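Local structure of putative phosphohistidine phosphatase, SixA (Nakamurella multipartita, 4HBZ) at residues V63-C68 with Q86-D91; R20-M25 with V115-H120. The protein probably removes phosphate groups from phosphohistidine, as a putative SixA-type member of the histidine phosphatase (phosphoglycerate mutase-like) superfamily. One frame throughout, in Å; residues are numbered along the deposited sequence. Where two conformers were deposited one is given.

Contact 1: residues V63-C68 with Q86-D91; sequences VDVVVC and QVRYRD. With ACY (acetic acid), chain B.
Asp64 meets Gln86 just before strand 65-69 begins: a water donates to Asp64 O and accepts from Gln86 N, and Gln86 CG rests 3.2 Å from that same Asp64 O. The Asp64 carboxylate turns elsewhere, to the backbone N of Ser113 and Thr114. In the conformer given, Val65 CG1 lies 3.7 Å from Arg88 CD. From Val66 on, the parallel ladder runs Val66 N to Gln86 O, Arg88 N to Val66 O (2.7 Å), Cys68 N to Arg88 O and Arg90 N to Cys68 O. These are the two strands of a right-handed beta-alpha-beta crossover, joined through helix 72-81, whose Leu78 packs on Val66, Val87 and Tyr89. Val67 CG1 touches Arg90 CG. Beyond it, Arg90 grips an acetic acid molecule edge-on, probably from the crystallisation liquor, with NH1 to O and NH2 to OXT (2.8 Å), both nearly straight; OXT also lies over one face of the Arg88 guanidinium. Arg90 NE pairs with Glu104. A leucine at Arg90 would probably leave Glu104 without its salt-bridge mate and the acetic acid without its two-pronged hold. The pairing of Cys68 with Tyr89 brings CB 3.8 Å from Tyr89 CD1, and chi1 of -172° leaves Cys68 SG obliquely beside the ring.

Contact 2: residues R20-M25 with V115-H120; sequences RTLVLM and VLVVGH
Val23 overlaps the end of Leu116: its CG1 lies 3.5 Å from Leu116 CD1, the two side chains slanting across one another. Leu116 gets there with CG anti to the backbone N (chi1 172°) and CD1 swung back toward the partner strand, where the same methyl also meets Met25 CB at 4.1 Å. One methyl thus touches two residues of strand 20-26. Met25, a selenomethionine in the crystal, then runs on extended, away from strand 114-119.

On the other face, Leu22 CD1 bridges Val115 CG1 and Val117 CG2, the latter at 4.1 Å. Leu24 instead lies alongside Val117, pointing the same way, with CD2 3.8 Å from Val117 CG2. Between the two layers the parallel ladder has five bonds: Val115 N to Thr21 O, Val23 N to Val115 O (2.8 Å), Val117 N to Val23 O, Met25 N to Val117 O and Gly119 N to Met25 O. The last is almost straight, 176° at the hydrogen. These are central strands of the histidine phosphatase fold, and their C-terminal ends lead to His27 and His120, whose rings meet, probably at the phosphate pocket as in the family; His120 NE2 bonds to Ser69 OG.

Leu22, Leu24 and Val117 face helix 123-138 through Leu131, Ile124 and Thr127, whereas Met25 and Val118 look toward Thr77 and Thr74 of helix 72-81; on its other edge, strand 20-26 pairs with the antiparallel strand 159-164.

How the contacts relate
Both contacts are parallel strand pairs of one mixed sheet, and the junction between them is itself a ladder: Val67 N meets Leu116 O at 2.8 Å, and Val118 N meets Val67 O at 2.9 Å, both probable hydrogen bonds. Contact 2 lies about 2 Å from the chain centre, measured centre to centre, and is buried on both faces; contact 1 is about 11 Å out and includes one of the two outermost strands, 86-90. Their chemistry follows. Contact 2 packs aliphatic side chains almost throughout, while contact 1 has valines and a cysteine on strand 65-69, but glutamine, arginines and tyrosine beside one valine on strand 86-90. Helix 72-81 reaches both, touching Val66 and Val118.

Contact 1: residues V63-C68 with Q86-D91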
loop_
_atom_site.group_PDB
_atom_site.type_symbol
_atom_site.label_atom_id
_atom_site.label_comp_id
_atom_site.label_asym_id
_atom_site.label_seq_id
_atom_site.Cartn_x
_atom_site.Cartn_y
_atom_site.Cartn_z
ATOM N N VAL A 63 -8.452 -8.241 4.473
ATOM C CA VAL A 63 -7.148 -8.392 3.830
ATOM C C VAL A 63 -6.751 -9.875 3.888
ATOM O O VAL A 63 -6.810 -10.524 4.918
ATOM C CB VAL A 63 -6.093 -7.483 4.496
ATOM C CG1 VAL A 63 -4.689 -7.832 4.040
ATOM C CG2 VAL A 63 -6.405 -6.021 4.234
ATOM N N ASP A 64 -6.243 -10.389 2.754
ATOM C CA ASP A 64 -5.794 -11.778 2.682
ATOM C C ASP A 64 -4.314 -11.943 2.978
ATOM O O ASP A 64 -3.897 -12.937 3.602
ATOM C CB ASP A 64 -6.100 -12.420 1.333
ATOM C CG ASP A 64 -7.578 -12.412 1.027
ATOM O OD1 ASP A 64 -8.350 -13.016 1.842
ATOM O OD2 ASP A 64 -7.984 -11.766 0.028
ATOM N N VAL A 65 -3.517 -10.989 2.506
ATOM C CA VAL A 65 -2.051 -11.064 2.566
ATOM C C VAL A 65 -1.496 -9.661 2.800
ATOM O O VAL A 65 -1.977 -8.700 2.195
ATOM C CB VAL A 65 -1.487 -11.622 1.240
ATOM C CG1 VAL A 65 0.019 -11.656 1.242
ATOM C CG2 VAL A 65 -2.061 -13.013 0.966
ATOM N N VAL A 66 -0.512 -9.547 3.690
ATOM C CA VAL A 66 0.169 -8.278 3.924
ATOM C C VAL A 66 1.625 -8.517 3.517
ATOM O O VAL A 66 2.214 -9.577 3.833
ATOM C CB VAL A 66 0.146 -7.886 5.402
ATOM C CG1 VAL A 66 0.811 -6.540 5.611
ATOM C CG2 VAL A 66 -1.288 -7.817 5.881
ATOM N N VAL A 67 2.172 -7.535 2.795
ATOM C CA VAL A 67 3.631 -7.448 2.534
ATOM C C VAL A 67 4.097 -6.219 3.323
ATOM O O VAL A 67 3.581 -5.093 3.104
ATOM C CB VAL A 67 3.992 -7.342 1.047
ATOM C CG1 VAL A 67 5.486 -7.545 0.885
ATOM C CG2 VAL A 67 3.181 -8.356 0.198
ATOM N N CYS A 68 5.056 -6.400 4.239
ATOM C CA CYS A 68 5.406 -5.365 5.186
ATOM C C CYS A 68 6.912 -5.198 5.322
ATOM O O CYS A 68 7.621 -6.169 5.474
ATOM C CB CYS A 68 4.810 -5.728 6.549
ATOM S SG CYS A 68 4.923 -4.456 7.841
ATOM N N GLN A 86 -2.193 -13.270 6.742
ATOM C CA GLN A 86 -0.838 -13.807 6.647
ATOM C C GLN A 86 0.082 -12.638 6.280
ATOM O O GLN A 86 -0.281 -11.836 5.429
ATOM C CB GLN A 86 -0.747 -14.952 5.651
ATOM C CG GLN A 86 -1.277 -14.720 4.262
ATOM C CD GLN A 86 -1.158 -15.984 3.351
ATOM O OE1 GLN A 86 -0.059 -16.380 2.962
ATOM N NE2 GLN A 86 -2.298 -16.599 3.015
ATOM N N VAL A 87 1.236 -12.550 6.928
ATOM C CA VAL A 87 2.158 -11.424 6.726
ATOM C C VAL A 87 3.481 -11.925 6.168
ATOM O O VAL A 87 4.021 -12.934 6.652
ATOM C CB VAL A 87 2.410 -10.627 8.007
ATOM C CG1 VAL A 87 3.300 -9.401 7.718
ATOM C CG2 VAL A 87 1.119 -10.271 8.710
ATOM N N ARG A 88 3.960 -11.253 5.126
ATOM C CA ARG A 88 5.269 -11.483 4.533
ATOM C C ARG A 88 6.125 -10.272 4.869
ATOM O O ARG A 88 5.949 -9.208 4.265
ATOM C CB ARG A 88 5.108 -11.639 3.046
ATOM C CG ARG A 88 4.211 -12.841 2.640
ATOM C CD ARG A 88 3.600 -12.761 1.241
ATOM N NE ARG A 88 4.556 -13.048 0.201
ATOM C CZ ARG A 88 4.717 -14.229 -0.419
ATOM N NH1 ARG A 88 5.680 -14.316 -1.325
ATOM N NH2 ARG A 88 3.999 -15.311 -0.125
ATOM N N TYR A 89 7.011 -10.419 5.836
ATOM C CA TYR A 89 7.911 -9.344 6.208
ATOM C C TYR A 89 9.106 -9.378 5.235
ATOM O O TYR A 89 9.703 -10.441 5.000
ATOM C CB TYR A 89 8.403 -9.471 7.646
ATOM C CG TYR A 89 7.307 -9.254 8.657
ATOM C CD1 TYR A 89 6.797 -7.955 8.902
ATOM C CD2 TYR A 89 6.726 -10.341 9.308
ATOM C CE1 TYR A 89 5.776 -7.775 9.821
ATOM C CE2 TYR A 89 5.704 -10.140 10.204
ATOM C CZ TYR A 89 5.257 -8.842 10.452
ATOM O OH TYR A 89 4.214 -8.683 11.376
ATOM N N ARG A 90 9.503 -8.231 4.719
ATOM C CA ARG A 90 10.527 -8.157 3.674
ATOM C C ARG A 90 11.476 -7.005 3.899
ATOM O O ARG A 90 11.053 -5.849 3.919
ATOM C CB ARG A 90 9.881 -8.045 2.312
ATOM C CG ARG A 90 9.057 -9.229 1.858
ATOM C CD ARG A 90 9.960 -10.389 1.513
ATOM N NE ARG A 90 9.199 -11.544 0.990
ATOM C CZ ARG A 90 8.690 -12.517 1.717
ATOM N NH1 ARG A 90 8.726 -12.525 3.066
ATOM N NH2 ARG A 90 8.030 -13.512 1.083
ATOM N N ASP A 91 12.775 -7.319 3.995
ATOM C CA ASP A 91 13.796 -6.285 3.947
ATOM C C ASP A 91 13.771 -5.531 2.635
ATOM O O ASP A 91 14.127 -4.338 2.590
ATOM C CB ASP A 91 15.162 -6.906 4.195
ATOM C CG ASP A 91 15.388 -7.305 5.648
ATOM O OD1 ASP A 91 14.961 -6.616 6.638
ATOM O OD2 ASP A 91 16.132 -8.318 5.832
HETATM C C ACY B . 6.847 -15.511 3.856
HETATM O O ACY B . 7.511 -14.662 4.522
HETATM O OXT ACY B . 6.950 -15.645 2.607
HETATM C CH3 ACY B . 5.893 -16.416 4.585
HETATM O O HOH W 1 -4.542 -14.545 5.612
#

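Contact 2: residues R20-M25 with V115-H120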
loop_
_atom_site.group_PDB
_atom_site.type_symbol
_atom_site.label_atom_id
_atom_site.label_comp_id
_atom_site.label_asym_id
_atom_site.label_seq_id
_atom_site.Cartn_x
_atom_site.Cartn_y
_atom_site.Cartn_z
ATOM N N ARG A 20 -9.224 -7.379 -8.198
ATOM C CA ARG A 20 -8.445 -7.521 -6.990
ATOM C C ARG A 20 -8.227 -6.152 -6.382
ATOM O O ARG A 20 -8.226 -5.146 -7.116
ATOM C CB ARG A 20 -7.123 -8.167 -7.342
ATOM C CG ARG A 20 -7.295 -9.621 -7.688
ATOM C CD ARG A 20 -6.032 -10.191 -8.276
ATOM N NE ARG A 20 -6.282 -11.577 -8.619
ATOM C CZ ARG A 20 -6.944 -11.937 -9.713
ATOM N NH1 ARG A 20 -7.442 -11.003 -10.542
ATOM N NH2 ARG A 20 -7.137 -13.214 -9.966
ATOM N N THR A 21 -8.071 -6.104 -5.055
ATOM C CA THR A 21 -7.921 -4.839 -4.328
ATOM C C THR A 21 -6.542 -4.768 -3.706
ATOM O O THR A 21 -6.131 -5.684 -2.996
ATOM C CB THR A 21 -8.960 -4.724 -3.219
ATOM O OG1 THR A 21 -10.303 -4.781 -3.800
ATOM C CG2 THR A 21 -8.794 -3.484 -2.422
ATOM N N LEU A 22 -5.849 -3.707 -4.025
ATOM C CA LEU A 22 -4.529 -3.431 -3.509
ATOM C C LEU A 22 -4.523 -2.201 -2.636
ATOM O O LEU A 22 -5.045 -1.158 -3.035
ATOM C CB LEU A 22 -3.566 -3.192 -4.672
ATOM C CG LEU A 22 -2.139 -2.854 -4.317
ATOM C CD1 LEU A 22 -1.468 -4.001 -3.597
ATOM C CD2 LEU A 22 -1.324 -2.470 -5.570
ATOM N N VAL A 23 -3.997 -2.307 -1.426
ATOM C CA VAL A 23 -3.914 -1.179 -0.506
ATOM C C VAL A 23 -2.423 -0.882 -0.311
ATOM O O VAL A 23 -1.658 -1.778 0.107
ATOM C CB VAL A 23 -4.553 -1.465 0.861
ATOM C CG1 VAL A 23 -4.472 -0.206 1.718
ATOM C CG2 VAL A 23 -6.005 -1.879 0.665
ATOM N N LEU A 24 -2.018 0.324 -0.661
ATOM C CA LEU A 24 -0.660 0.784 -0.519
ATOM C C LEU A 24 -0.583 1.783 0.623
ATOM O O LEU A 24 -1.148 2.861 0.496
ATOM C CB LEU A 24 -0.147 1.395 -1.809
ATOM C CG LEU A 24 -0.060 0.542 -3.055
ATOM C CD1 LEU A 24 0.402 1.337 -4.239
ATOM C CD2 LEU A 24 0.824 -0.682 -2.762
HETATM N N MSE A 25 0.086 1.440 1.725
HETATM C CA MSE A 25 0.109 2.255 2.931
HETATM C C MSE A 25 1.489 2.697 3.236
HETATM O O MSE A 25 2.426 1.889 3.293
HETATM C CB MSE A 25 -0.475 1.435 4.095
HETATM C CG MSE A 25 -0.568 2.308 5.335
HETATM SE SE MSE A 25 -1.633 1.389 6.713
HETATM C CE MSE A 25 -1.729 2.921 7.986
ATOM N N VAL A 115 -4.808 -7.395 -0.979
ATOM C CA VAL A 115 -3.410 -7.296 -0.516
ATOM C C VAL A 115 -3.111 -5.934 0.058
ATOM O O VAL A 115 -3.444 -4.941 -0.543
ATOM C CB VAL A 115 -2.426 -7.626 -1.649
ATOM C CG1 VAL A 115 -1.009 -7.408 -1.220
ATOM C CG2 VAL A 115 -2.631 -9.038 -2.168
ATOM N N LEU A 116 -2.491 -5.906 1.238
ATOM C CA LEU A 116 -2.027 -4.689 1.870
ATOM C C LEU A 116 -0.499 -4.661 1.826
ATOM O O LEU A 116 0.136 -5.637 2.228
ATOM C CB LEU A 116 -2.505 -4.702 3.325
ATOM C CG LEU A 116 -1.947 -3.577 4.225
ATOM C CD1 LEU A 116 -2.326 -2.175 3.729
ATOM C CD2 LEU A 116 -2.402 -3.751 5.684
ATOM N N VAL A 117 0.044 -3.528 1.452
ATOM C CA VAL A 117 1.479 -3.265 1.475
ATOM C C VAL A 117 1.747 -2.173 2.488
ATOM O O VAL A 117 1.135 -1.127 2.391
ATOM C CB VAL A 117 2.011 -2.835 0.103
ATOM C CG1 VAL A 117 3.514 -2.538 0.112
ATOM C CG2 VAL A 117 1.674 -3.885 -0.974
ATOM N N VAL A 118 2.640 -2.390 3.464
ATOM C CA VAL A 118 2.995 -1.375 4.440
ATOM C C VAL A 118 4.476 -1.062 4.258
ATOM O O VAL A 118 5.353 -1.892 4.489
ATOM C CB VAL A 118 2.688 -1.851 5.877
ATOM C CG1 VAL A 118 2.928 -0.703 6.854
ATOM C CG2 VAL A 118 1.221 -2.355 6.011
ATOM N N GLY A 119 4.721 0.128 3.756
ATOM C CA GLY A 119 6.084 0.523 3.475
ATOM C C GLY A 119 6.372 1.985 3.713
ATOM O O GLY A 119 5.796 2.629 4.582
ATOM N N HIS A 120 7.316 2.517 2.921
ATOM C CA HIS A 120 7.884 3.828 3.145
ATOM C C HIS A 120 7.699 4.733 1.923
ATOM O O HIS A 120 7.704 4.243 0.776
ATOM C CB HIS A 120 9.420 3.704 3.355
ATOM C CG HIS A 120 9.811 2.758 4.454
ATOM N ND1 HIS A 120 10.037 3.200 5.738
ATOM C CD2 HIS A 120 9.907 1.402 4.492
ATOM C CE1 HIS A 120 10.292 2.149 6.519
ATOM N NE2 HIS A 120 10.237 1.056 5.783
#